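Local coordinates for lipase (Pelosinus fermentans, PDB 5AH0), which hydrolyses ester bonds as a zinc-binding lipase of the alpha/beta-hydrolase clan, and also breaks down the polyester poly(butylene adipate-co-terephthalate), at residues A75-Q79 against K80-R84; Y93-W96 against G97-T100; Y282-P285 against L286-F290; L370-Y373 against K374-E378. All coordinates share one frame; numbering follows the deposited sequence.

Overall arrangement
All four contacts are local, each formed where the chain turns or coils on itself, and none touches another. Interaction 1, at the surface, unites a helix end with half of the zinc site, so metal coordination sets its character. Interaction 2 is also a surface contact, two successive turns held by backbone bonding. Interaction 3 is partly buried and leads into helix 288-294 through a turn that begins with one proline and is followed by another. Interaction 4, likewise partly buried, is regular helix laid on the central parallel sheet. Interactions 1 and 4 lie on opposite sides of the chain's centre, as do 2 and 3; the centres of 2 and 4 are the closest together, about 25 Å apart.

Interaction 1 of 4, residues A75-Q79 against K80-R84; sequences AHSTQ and KGHSR. With ZN (zinc ion), chain C.
His76 and His82, two of the four protein ligands of a zinc ion, are brought together by the Schellman motif that ends helix 74-80. Each grips the metal through its NE2, at 2.1 Å from zinc for His76 and 2.1 Å for His82. His76 NE2 and His82 NE2 sit 3.4 Å apart without a hydrogen bond because both bind the ion, and the imidazole planes meet obliquely at 47°. His76 swings its ring off the last full helical turn with CG trans to the backbone N (chi1 174°), while His82 comes back from the loop. The return depends on Gly81, whose positive phi suits a residue without a side chain. His82 N then reaches back to Ser77 O at 2.7 Å, and Gly81 N makes a weak bond to Thr78 O at 3.3 Å. Ser77 is small enough for this closure, its CB lying 3.5 Å from His82 CB. Lys80 lays its aliphatic chain over one face of the His76 ring, with CD 4.2 Å from the ring centroid in a CH-pi contact. Its flexible chain, bent at chi2 and chi4, carries NZ on to Asn232, with only a weak bond to Gln79 OE1. The His76 ring also stacks with Trp55, next to Asp56 of helix 54-66, which completes the zinc site together with Asp233, in the loop between helices 227-230 and 235-238. Beyond His82 the chain runs past Arg84, salt-bridged to Asp71, into strand 85-89, which pairs antiparallel with strand 68-71.

Interaction 2 of 4, residues Y93-W96 against G97-T100; sequences YPEW and GNLT
Asn98 folds back on Glu95 across a type II beta turn, its backbone N bonded to Glu95 O at 3.1 Å. The side chain follows: with CG trans to its own carbonyl carbon (chi1 -65°), the carboxamide lies beside the Glu95 backbone, ND2 at 3.4 Å from Glu95 CA and 3.7 Å from Glu95 CB. These are packing distances, and within the turn the amide makes packing contacts alone. Gly97 occupies the third position of the turn, where positive phi would press a side chain onto the preceding carbonyl. Just upstream, a type I turn is closed by Trp96 N to Tyr93 O at 2.9 Å; Pro94 suits its second position because its ring already fixes phi near the value required. Trp96 belongs to both turns and sends its indole inward, against Leu123 and Leu127 of helix 116-129, with NE1 bonded to Trp152 O. From outside, Asn106 ND2 gives Glu95 O a second donor, and Lys66 NZ bonds to the carbonyls of Pro94 and Trp96. The contact is thus chiefly one of backbone amides: the carbonyls of Pro94, Glu95 and Trp96 take donors from Lys66 and Asn106, while the buried indole of Trp96 packs the loop against the interior.

Interaction 3 of 4, residues Y282-P285 against L286-F290; sequences YMTP and LLYPF
Pro285 and Tyr288 close a type I beta turn that leads into helix 288-294, Tyr288 N bonding to Pro285 O at 3.1 Å in a nearly straight N-H...O arrangement (162°). The same carbonyl oxygen accepts a second bond, from Thr284 OG1 at 2.9 Å. The two donors approach from opposite faces of the carbonyl plane. Thr284 can do this because its hydroxyl stands between its backbone N and carbonyl carbon (chi1 68°), which also places OG1 against Tyr288 CB at 3.5 Å. The Tyr288 side chain crosses that of Thr284 at about a right angle, with CD2 4.1 Å from Thr284 CG2. Pro289 suits the first turn of the helix, where the absence of an amide hydrogen costs little. Its CB meets the edge of the Tyr282 ring, 4.1 Å from CE2, while its CG lies over one face of the Phe290 ring. Tyr282 in turn stacks on His279, whereas Phe290 faces inward to meet Phe178 of helix 173-190. Chemically, then, two donors share the Pro285 carbonyl at the entry to the helix, and the ring constraints of Pro285 and Pro289 probably limit the backbone there; their apolar contacts are with Tyr288 CB and the Tyr282 edge.

Interaction 4 of 4, residues L370-Y373 against K374-E378; sequences LSWY and KGLAE
Trp372 and Leu376, one helical turn apart, both carry CG trans to the backbone N (chi1 -173° and 172°), which sends the indole and the branched side chain obliquely across each other until Leu376 CD2 stands 4.2 Å from Trp372 CZ3. Tyr373 takes the other common helical setting, CG beside its backbone N, and its ring comes round next to the indole. Trp372 CE3 consequently sits 3.6 Å above the plane of the Tyr373 ring, over its centre, so the indole presents its edge to the phenol face. The same Leu376 methyl, CD2, also reaches Tyr373 CD1 at 4.5 Å, and one leucine therefore fills in beside two aromatic rings. Beneath the side chains run regular helical bonds: Lys374 N to Leu370 O at 2.8 Å, Gly375 N to Ser371 O at 3.0 Å, and Ala377 N to Tyr373 O at 2.9 Å. On the more polar flank, the long chain of Lys374 reaches one turn ahead to Glu378, with NZ 3.1 Å from OE2 in a salt bridge; the lysine also makes a cation-pi contact with Tyr39. Tyr373 OH, at the inner end of its ring, is satisfied by Ala360 O. Trp372 meets Tyr262 of strand 258-265 edge-to-face, while Tyr373 and Leu376 rest on strand 153-159. An amphipathic helix of this kind, aromatic and aliphatic toward a parallel sheet and charged on another flank, is the arrangement expected of a helix flanking the central sheet of an alpha/beta-hydrolase fold; here it is the chain's last helix, 370-380.

Interaction 1 of 4, residues A75-Q79 against K80-R84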
loop_
_atom_site.group_PDB
_atom_site.type_symbol
_atom_site.label_atom_id
_atom_site.label_comp_id
_atom_site.label_asym_id
_atom_site.label_seq_id
_atom_site.Cartn_x
_atom_site.Cartn_y
_atom_site.Cartn_z
ATOM N N ALA A 75 -13.528 -17.987 -7.671
ATOM C CA ALA A 75 -12.567 -18.352 -8.711
ATOM C C ALA A 75 -11.111 -18.101 -8.285
ATOM O O ALA A 75 -10.278 -19.014 -8.320
ATOM C CB ALA A 75 -12.881 -17.597 -9.996
ATOM N N HIS A 76 -10.809 -16.863 -7.889
ATOM C CA HIS A 76 -9.446 -16.487 -7.518
ATOM C C HIS A 76 -8.840 -17.423 -6.481
ATOM O O HIS A 76 -7.726 -17.912 -6.666
ATOM C CB HIS A 76 -9.398 -15.054 -6.980
ATOM C CG HIS A 76 -8.048 -14.660 -6.459
ATOM N ND1 HIS A 76 -7.088 -14.069 -7.251
ATOM C CD2 HIS A 76 -7.486 -14.812 -5.234
ATOM C CE1 HIS A 76 -5.997 -13.859 -6.533
ATOM N NE2 HIS A 76 -6.214 -14.303 -5.310
ATOM N N SER A 77 -9.579 -17.668 -5.401
ATOM C CA SER A 77 -9.099 -18.505 -4.302
ATOM C C SER A 77 -8.647 -19.863 -4.792
ATOM O O SER A 77 -7.543 -20.309 -4.476
ATOM C CB SER A 77 -10.184 -18.709 -3.249
ATOM O OG SER A 77 -10.892 -17.516 -2.994
ATOM N N THR A 78 -9.523 -20.518 -5.550
ATOM C CA THR A 78 -9.270 -21.858 -6.057
ATOM C C THR A 78 -8.065 -21.890 -6.984
ATOM O O THR A 78 -7.203 -22.758 -6.857
ATOM C CB THR A 78 -10.488 -22.419 -6.813
ATOM O OG1 THR A 78 -11.673 -22.229 -6.030
ATOM C CG2 THR A 78 -10.299 -23.904 -7.088
ATOM N N GLN A 79 -8.018 -20.951 -7.923
ATOM C CA GLN A 79 -6.924 -20.891 -8.888
ATOM C C GLN A 79 -5.564 -20.687 -8.215
ATOM O O GLN A 79 -4.546 -21.197 -8.680
ATOM C CB GLN A 79 -7.175 -19.773 -9.899
ATOM C CG GLN A 79 -5.983 -19.476 -10.789
ATOM C CD GLN A 79 -6.225 -18.307 -11.714
ATOM O OE1 GLN A 79 -5.473 -17.327 -11.705
ATOM N NE2 GLN A 79 -7.277 -18.406 -12.530
ATOM N N LYS A 80 -5.548 -19.946 -7.116
ATOM C CA LYS A 80 -4.300 -19.689 -6.422
ATOM C C LYS A 80 -4.061 -20.680 -5.279
ATOM O O LYS A 80 -2.931 -20.851 -4.830
ATOM C CB LYS A 80 -4.283 -18.260 -5.893
ATOM C CG LYS A 80 -3.591 -17.279 -6.814
ATOM C CD LYS A 80 -4.375 -17.044 -8.098
ATOM C CE LYS A 80 -3.645 -16.094 -9.051
ATOM N NZ LYS A 80 -2.695 -16.814 -9.954
ATOM N N GLY A 81 -5.119 -21.323 -4.797
ATOM C CA GLY A 81 -4.975 -22.247 -3.686
ATOM C C GLY A 81 -5.124 -21.584 -2.327
ATOM O O GLY A 81 -4.269 -21.743 -1.456
ATOM N N HIS A 82 -6.217 -20.839 -2.157
ATOM C CA HIS A 82 -6.502 -20.085 -0.932
ATOM C C HIS A 82 -7.357 -20.803 0.095
ATOM O O HIS A 82 -7.678 -21.972 -0.037
ATOM C CB HIS A 82 -7.254 -18.794 -1.261
ATOM C CG HIS A 82 -6.382 -17.630 -1.597
ATOM N ND1 HIS A 82 -5.044 -17.584 -1.288
ATOM C CD2 HIS A 82 -6.667 -16.466 -2.229
ATOM C CE1 HIS A 82 -4.541 -16.434 -1.705
ATOM N NE2 HIS A 82 -5.505 -15.741 -2.284
ATOM N N SER A 83 -7.686 -20.054 1.138
ATOM C CA SER A 83 -8.962 -20.156 1.813
ATOM C C SER A 83 -9.763 -19.051 1.158
ATOM O O SER A 83 -9.261 -17.937 1.025
ATOM C CB SER A 83 -8.854 -19.933 3.321
ATOM O OG SER A 83 -7.845 -20.733 3.900
ATOM N N ARG A 84 -10.971 -19.346 0.694
ATOM C CA ARG A 84 -11.772 -18.326 0.023
ATOM C C ARG A 84 -12.101 -17.164 0.952
ATOM O O ARG A 84 -12.048 -16.001 0.561
ATOM C CB ARG A 84 -13.071 -18.920 -0.531
ATOM C CG ARG A 84 -13.921 -17.884 -1.248
ATOM C CD ARG A 84 -15.358 -18.313 -1.443
ATOM N NE ARG A 84 -16.180 -17.178 -1.844
ATOM C CZ ARG A 84 -17.366 -17.275 -2.433
ATOM N NH1 ARG A 84 -17.877 -18.467 -2.716
ATOM N NH2 ARG A 84 -18.032 -16.176 -2.757
HETATM ZN ZN ZN C . -5.083 -14.167 -3.564
#

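Interaction 2 of 4, residues Y93-W96 against G97-T100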
loop_
_atom_site.group_PDB
_atom_site.type_symbol
_atom_site.label_atom_id
_atom_site.label_comp_id
_atom_site.label_asym_id
_atom_site.label_seq_id
_atom_site.Cartn_x
_atom_site.Cartn_y
_atom_site.Cartn_z
ATOM N N TYR A 93 -16.397 2.259 8.287
ATOM C CA TYR A 93 -17.383 3.190 7.746
ATOM C C TYR A 93 -18.542 2.444 7.075
ATOM O O TYR A 93 -18.671 2.459 5.851
ATOM C CB TYR A 93 -16.689 4.128 6.755
ATOM C CG TYR A 93 -17.490 5.325 6.297
ATOM C CD1 TYR A 93 -18.110 6.169 7.211
ATOM C CD2 TYR A 93 -17.583 5.641 4.948
ATOM C CE1 TYR A 93 -18.833 7.276 6.785
ATOM C CE2 TYR A 93 -18.294 6.744 4.514
ATOM C CZ TYR A 93 -18.920 7.556 5.434
ATOM O OH TYR A 93 -19.631 8.649 4.997
ATOM N N PRO A 94 -19.386 1.783 7.879
ATOM C CA PRO A 94 -20.477 0.927 7.385
ATOM C C PRO A 94 -21.392 1.582 6.345
ATOM O O PRO A 94 -21.928 0.882 5.493
ATOM C CB PRO A 94 -21.263 0.602 8.656
ATOM C CG PRO A 94 -20.246 0.692 9.745
ATOM C CD PRO A 94 -19.339 1.817 9.350
ATOM N N GLU A 95 -21.555 2.898 6.400
ATOM C CA GLU A 95 -22.471 3.579 5.494
ATOM C C GLU A 95 -21.808 3.967 4.184
ATOM O O GLU A 95 -22.391 4.709 3.392
ATOM C CB GLU A 95 -23.047 4.828 6.154
ATOM C CG GLU A 95 -23.372 4.655 7.626
ATOM C CD GLU A 95 -22.141 4.832 8.498
ATOM O OE1 GLU A 95 -21.257 5.625 8.108
ATOM O OE2 GLU A 95 -22.061 4.176 9.561
ATOM N N TRP A 96 -20.597 3.458 3.963
ATOM C CA TRP A 96 -19.840 3.732 2.748
ATOM C C TRP A 96 -20.681 3.360 1.530
ATOM O O TRP A 96 -21.234 2.261 1.469
ATOM C CB TRP A 96 -18.528 2.941 2.764
ATOM C CG TRP A 96 -17.610 3.169 1.595
ATOM C CD1 TRP A 96 -17.421 4.333 0.908
ATOM C CD2 TRP A 96 -16.759 2.196 0.974
ATOM N NE1 TRP A 96 -16.500 4.149 -0.095
ATOM C CE2 TRP A 96 -16.081 2.845 -0.078
ATOM C CE3 TRP A 96 -16.507 0.841 1.206
ATOM C CZ2 TRP A 96 -15.164 2.181 -0.896
ATOM C CZ3 TRP A 96 -15.600 0.186 0.392
ATOM C CH2 TRP A 96 -14.939 0.855 -0.645
ATOM N N GLY A 97 -20.801 4.279 0.576
ATOM C CA GLY A 97 -21.519 3.996 -0.654
ATOM C C GLY A 97 -23.034 4.172 -0.604
ATOM O O GLY A 97 -23.701 4.157 -1.643
ATOM N N ASN A 98 -23.589 4.317 0.597
ATOM C CA ASN A 98 -25.023 4.571 0.748
ATOM C C ASN A 98 -25.418 5.934 0.217
ATOM O O ASN A 98 -24.579 6.711 -0.258
ATOM C CB ASN A 98 -25.453 4.480 2.214
ATOM C CG ASN A 98 -25.296 3.093 2.782
ATOM O OD1 ASN A 98 -24.982 2.147 2.064
ATOM N ND2 ASN A 98 -25.489 2.967 4.091
ATOM N N LEU A 99 -26.706 6.224 0.323
ATOM C CA LEU A 99 -27.221 7.527 -0.049
ATOM C C LEU A 99 -27.754 8.211 1.202
ATOM O O LEU A 99 -28.271 7.556 2.110
ATOM C CB LEU A 99 -28.319 7.409 -1.109
ATOM C CG LEU A 99 -27.877 6.939 -2.496
ATOM C CD1 LEU A 99 -29.042 6.286 -3.223
ATOM C CD2 LEU A 99 -27.302 8.086 -3.315
ATOM N N THR A 100 -27.614 9.529 1.257
ATOM C CA THR A 100 -28.134 10.281 2.383
ATOM C C THR A 100 -29.630 10.476 2.176
ATOM O O THR A 100 -30.178 10.074 1.143
ATOM C CB THR A 100 -27.438 11.644 2.525
ATOM O OG1 THR A 100 -27.486 12.342 1.274
ATOM C CG2 THR A 100 -25.988 11.456 2.945
#

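Interaction 3 of 4, residues Y282-P285 against L286-F290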
loop_
_atom_site.group_PDB
_atom_site.type_symbol
_atom_site.label_atom_id
_atom_site.label_comp_id
_atom_site.label_asym_id
_atom_site.label_seq_id
_atom_site.Cartn_x
_atom_site.Cartn_y
_atom_site.Cartn_z
ATOM N N TYR A 282 23.940 -3.619 10.455
ATOM C CA TYR A 282 24.978 -2.662 10.070
ATOM C C TYR A 282 25.078 -1.430 10.964
ATOM O O TYR A 282 26.048 -0.673 10.868
ATOM C CB TYR A 282 24.755 -2.219 8.629
ATOM C CG TYR A 282 24.733 -3.385 7.680
ATOM C CD1 TYR A 282 25.603 -4.458 7.857
ATOM C CD2 TYR A 282 23.858 -3.416 6.595
ATOM C CE1 TYR A 282 25.596 -5.535 6.995
ATOM C CE2 TYR A 282 23.853 -4.490 5.709
ATOM C CZ TYR A 282 24.722 -5.546 5.919
ATOM O OH TYR A 282 24.723 -6.624 5.059
ATOM N N MET A 283 24.063 -1.212 11.798
ATOM C CA MET A 283 24.000 -0.025 12.649
ATOM C C MET A 283 23.999 1.228 11.783
ATOM O O MET A 283 24.503 2.269 12.176
ATOM C CB MET A 283 25.160 -0.004 13.647
ATOM C CG MET A 283 25.305 -1.281 14.479
ATOM S SD MET A 283 24.349 -1.339 16.011
ATOM C CE MET A 283 22.677 -1.647 15.446
ATOM N N THR A 284 23.488 1.085 10.568
ATOM C CA THR A 284 23.187 2.211 9.705
ATOM C C THR A 284 21.687 2.502 9.775
ATOM O O THR A 284 20.931 1.765 10.430
ATOM C CB THR A 284 23.589 1.921 8.250
ATOM O OG1 THR A 284 22.740 0.894 7.726
ATOM C CG2 THR A 284 25.030 1.485 8.171
ATOM N N PRO A 285 21.230 3.551 9.087
ATOM C CA PRO A 285 19.762 3.606 8.926
ATOM C C PRO A 285 19.257 2.336 8.204
ATOM O O PRO A 285 20.018 1.797 7.392
ATOM C CB PRO A 285 19.549 4.854 8.073
ATOM C CG PRO A 285 20.720 5.752 8.446
ATOM C CD PRO A 285 21.896 4.780 8.625
ATOM N N LEU A 286 18.030 1.881 8.485
ATOM C CA LEU A 286 17.475 0.673 7.864
ATOM C C LEU A 286 17.579 0.697 6.344
ATOM O O LEU A 286 17.984 -0.277 5.732
ATOM C CB LEU A 286 15.997 0.487 8.258
ATOM C CG LEU A 286 15.240 -0.701 7.643
ATOM C CD1 LEU A 286 15.944 -2.009 7.999
ATOM C CD2 LEU A 286 13.793 -0.778 8.124
ATOM N N LEU A 287 17.233 1.827 5.737
ATOM C CA LEU A 287 17.136 1.912 4.294
ATOM C C LEU A 287 18.471 2.063 3.569
ATOM O O LEU A 287 18.503 2.082 2.331
ATOM C CB LEU A 287 16.232 3.084 3.928
ATOM C CG LEU A 287 14.788 2.965 4.425
ATOM C CD1 LEU A 287 13.983 4.146 3.955
ATOM C CD2 LEU A 287 14.194 1.661 3.922
ATOM N N TYR A 288 19.567 2.189 4.322
ATOM C CA TYR A 288 20.856 2.467 3.708
ATOM C C TYR A 288 21.304 1.393 2.685
ATOM O O TYR A 288 21.618 1.723 1.546
ATOM C CB TYR A 288 21.933 2.664 4.775
ATOM C CG TYR A 288 23.312 2.837 4.168
ATOM C CD1 TYR A 288 23.673 4.024 3.540
ATOM C CD2 TYR A 288 24.248 1.806 4.208
ATOM C CE1 TYR A 288 24.945 4.183 2.961
ATOM C CE2 TYR A 288 25.516 1.954 3.647
ATOM C CZ TYR A 288 25.857 3.144 3.028
ATOM O OH TYR A 288 27.101 3.286 2.465
ATOM N N PRO A 289 21.338 0.111 3.082
ATOM C CA PRO A 289 21.794 -0.847 2.074
ATOM C C PRO A 289 20.791 -1.025 0.931
ATOM O O PRO A 289 21.196 -1.293 -0.199
ATOM C CB PRO A 289 21.947 -2.148 2.872
ATOM C CG PRO A 289 20.931 -2.022 3.959
ATOM C CD PRO A 289 20.939 -0.557 4.337
ATOM N N PHE A 290 19.502 -0.896 1.217
ATOM C CA PHE A 290 18.500 -1.093 0.176
ATOM C C PHE A 290 18.508 0.034 -0.859
ATOM O O PHE A 290 18.446 -0.233 -2.060
ATOM C CB PHE A 290 17.123 -1.278 0.831
ATOM C CG PHE A 290 17.111 -2.429 1.799
ATOM C CD1 PHE A 290 17.230 -3.730 1.333
ATOM C CD2 PHE A 290 17.078 -2.214 3.164
ATOM C CE1 PHE A 290 17.270 -4.788 2.210
ATOM C CE2 PHE A 290 17.119 -3.282 4.045
ATOM C CZ PHE A 290 17.211 -4.562 3.569
#

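Interaction 4 of 4, residues L370-Y373 against K374-E378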
loop_
_atom_site.group_PDB
_atom_site.type_symbol
_atom_site.label_atom_id
_atom_site.label_comp_id
_atom_site.label_asym_id
_atom_site.label_seq_id
_atom_site.Cartn_x
_atom_site.Cartn_y
_atom_site.Cartn_z
ATOM N N LEU A 370 2.586 16.399 10.460
ATOM C CA LEU A 370 1.157 16.406 10.702
ATOM C C LEU A 370 0.532 17.537 9.900
ATOM O O LEU A 370 -0.537 17.390 9.291
ATOM C CB LEU A 370 0.858 16.561 12.196
ATOM C CG LEU A 370 -0.578 16.935 12.564
ATOM C CD1 LEU A 370 -1.530 15.910 11.988
ATOM C CD2 LEU A 370 -0.739 16.998 14.082
ATOM N N SER A 371 1.215 18.671 9.909
ATOM C CA SER A 371 0.751 19.842 9.197
ATOM C C SER A 371 0.721 19.567 7.692
ATOM O O SER A 371 -0.183 20.023 6.999
ATOM C CB SER A 371 1.643 21.031 9.531
ATOM O OG SER A 371 1.285 22.171 8.787
ATOM N N TRP A 372 1.689 18.807 7.179
ATOM C CA TRP A 372 1.674 18.459 5.753
ATOM C C TRP A 372 0.430 17.642 5.377
ATOM O O TRP A 372 -0.225 17.914 4.368
ATOM C CB TRP A 372 2.919 17.681 5.374
ATOM C CG TRP A 372 3.079 17.427 3.885
ATOM C CD1 TRP A 372 3.767 18.201 2.996
ATOM C CD2 TRP A 372 2.553 16.327 3.125
ATOM N NE1 TRP A 372 3.711 17.650 1.739
ATOM C CE2 TRP A 372 2.965 16.505 1.789
ATOM C CE3 TRP A 372 1.762 15.220 3.445
ATOM C CZ2 TRP A 372 2.621 15.614 0.773
ATOM C CZ3 TRP A 372 1.423 14.332 2.434
ATOM C CH2 TRP A 372 1.846 14.537 1.113
ATOM N N TYR A 373 0.112 16.645 6.196
ATOM C CA TYR A 373 -1.073 15.818 5.973
ATOM C C TYR A 373 -2.367 16.601 6.183
ATOM O O TYR A 373 -3.365 16.342 5.511
ATOM C CB TYR A 373 -1.037 14.575 6.872
ATOM C CG TYR A 373 -0.209 13.475 6.248
ATOM C CD1 TYR A 373 -0.772 12.614 5.316
ATOM C CD2 TYR A 373 1.148 13.321 6.554
ATOM C CE1 TYR A 373 -0.027 11.611 4.713
ATOM C CE2 TYR A 373 1.904 12.312 5.952
ATOM C CZ TYR A 373 1.302 11.462 5.032
ATOM O OH TYR A 373 2.018 10.458 4.424
ATOM N N LYS A 374 -2.352 17.563 7.102
ATOM C CA LYS A 374 -3.494 18.462 7.260
ATOM C C LYS A 374 -3.715 19.226 5.947
ATOM O O LYS A 374 -4.843 19.352 5.469
ATOM C CB LYS A 374 -3.272 19.419 8.430
ATOM C CG LYS A 374 -4.384 20.400 8.696
ATOM C CD LYS A 374 -4.139 21.057 10.046
ATOM C CE LYS A 374 -5.219 22.064 10.418
ATOM N NZ LYS A 374 -5.233 23.215 9.488
ATOM N N GLY A 375 -2.624 19.709 5.361
ATOM C CA GLY A 375 -2.681 20.391 4.085
ATOM C C GLY A 375 -3.286 19.524 3.003
ATOM O O GLY A 375 -4.102 19.989 2.208
ATOM N N LEU A 376 -2.898 18.255 2.976
ATOM C CA LEU A 376 -3.452 17.322 2.003
ATOM C C LEU A 376 -4.951 17.147 2.207
ATOM O O LEU A 376 -5.718 17.251 1.247
ATOM C CB LEU A 376 -2.742 15.965 2.082
ATOM C CG LEU A 376 -3.360 14.835 1.237
ATOM C CD1 LEU A 376 -3.559 15.255 -0.232
ATOM C CD2 LEU A 376 -2.524 13.535 1.324
ATOM N N ALA A 377 -5.375 16.904 3.448
ATOM C CA ALA A 377 -6.807 16.747 3.740
ATOM C C ALA A 377 -7.632 17.968 3.318
ATOM O O ALA A 377 -8.734 17.814 2.787
ATOM C CB ALA A 377 -7.024 16.473 5.207
ATOM N N GLU A 378 -7.103 19.168 3.565
ATOM C CA GLU A 378 -7.762 20.406 3.141
ATOM C C GLU A 378 -7.976 20.399 1.641
ATOM O O GLU A 378 -9.072 20.701 1.170
ATOM C CB GLU A 378 -6.948 21.645 3.525
ATOM C CG GLU A 378 -6.813 21.898 5.018
ATOM C CD GLU A 378 -5.857 23.051 5.346
ATOM O OE1 GLU A 378 -5.032 23.428 4.479
ATOM O OE2 GLU A 378 -5.940 23.590 6.472
#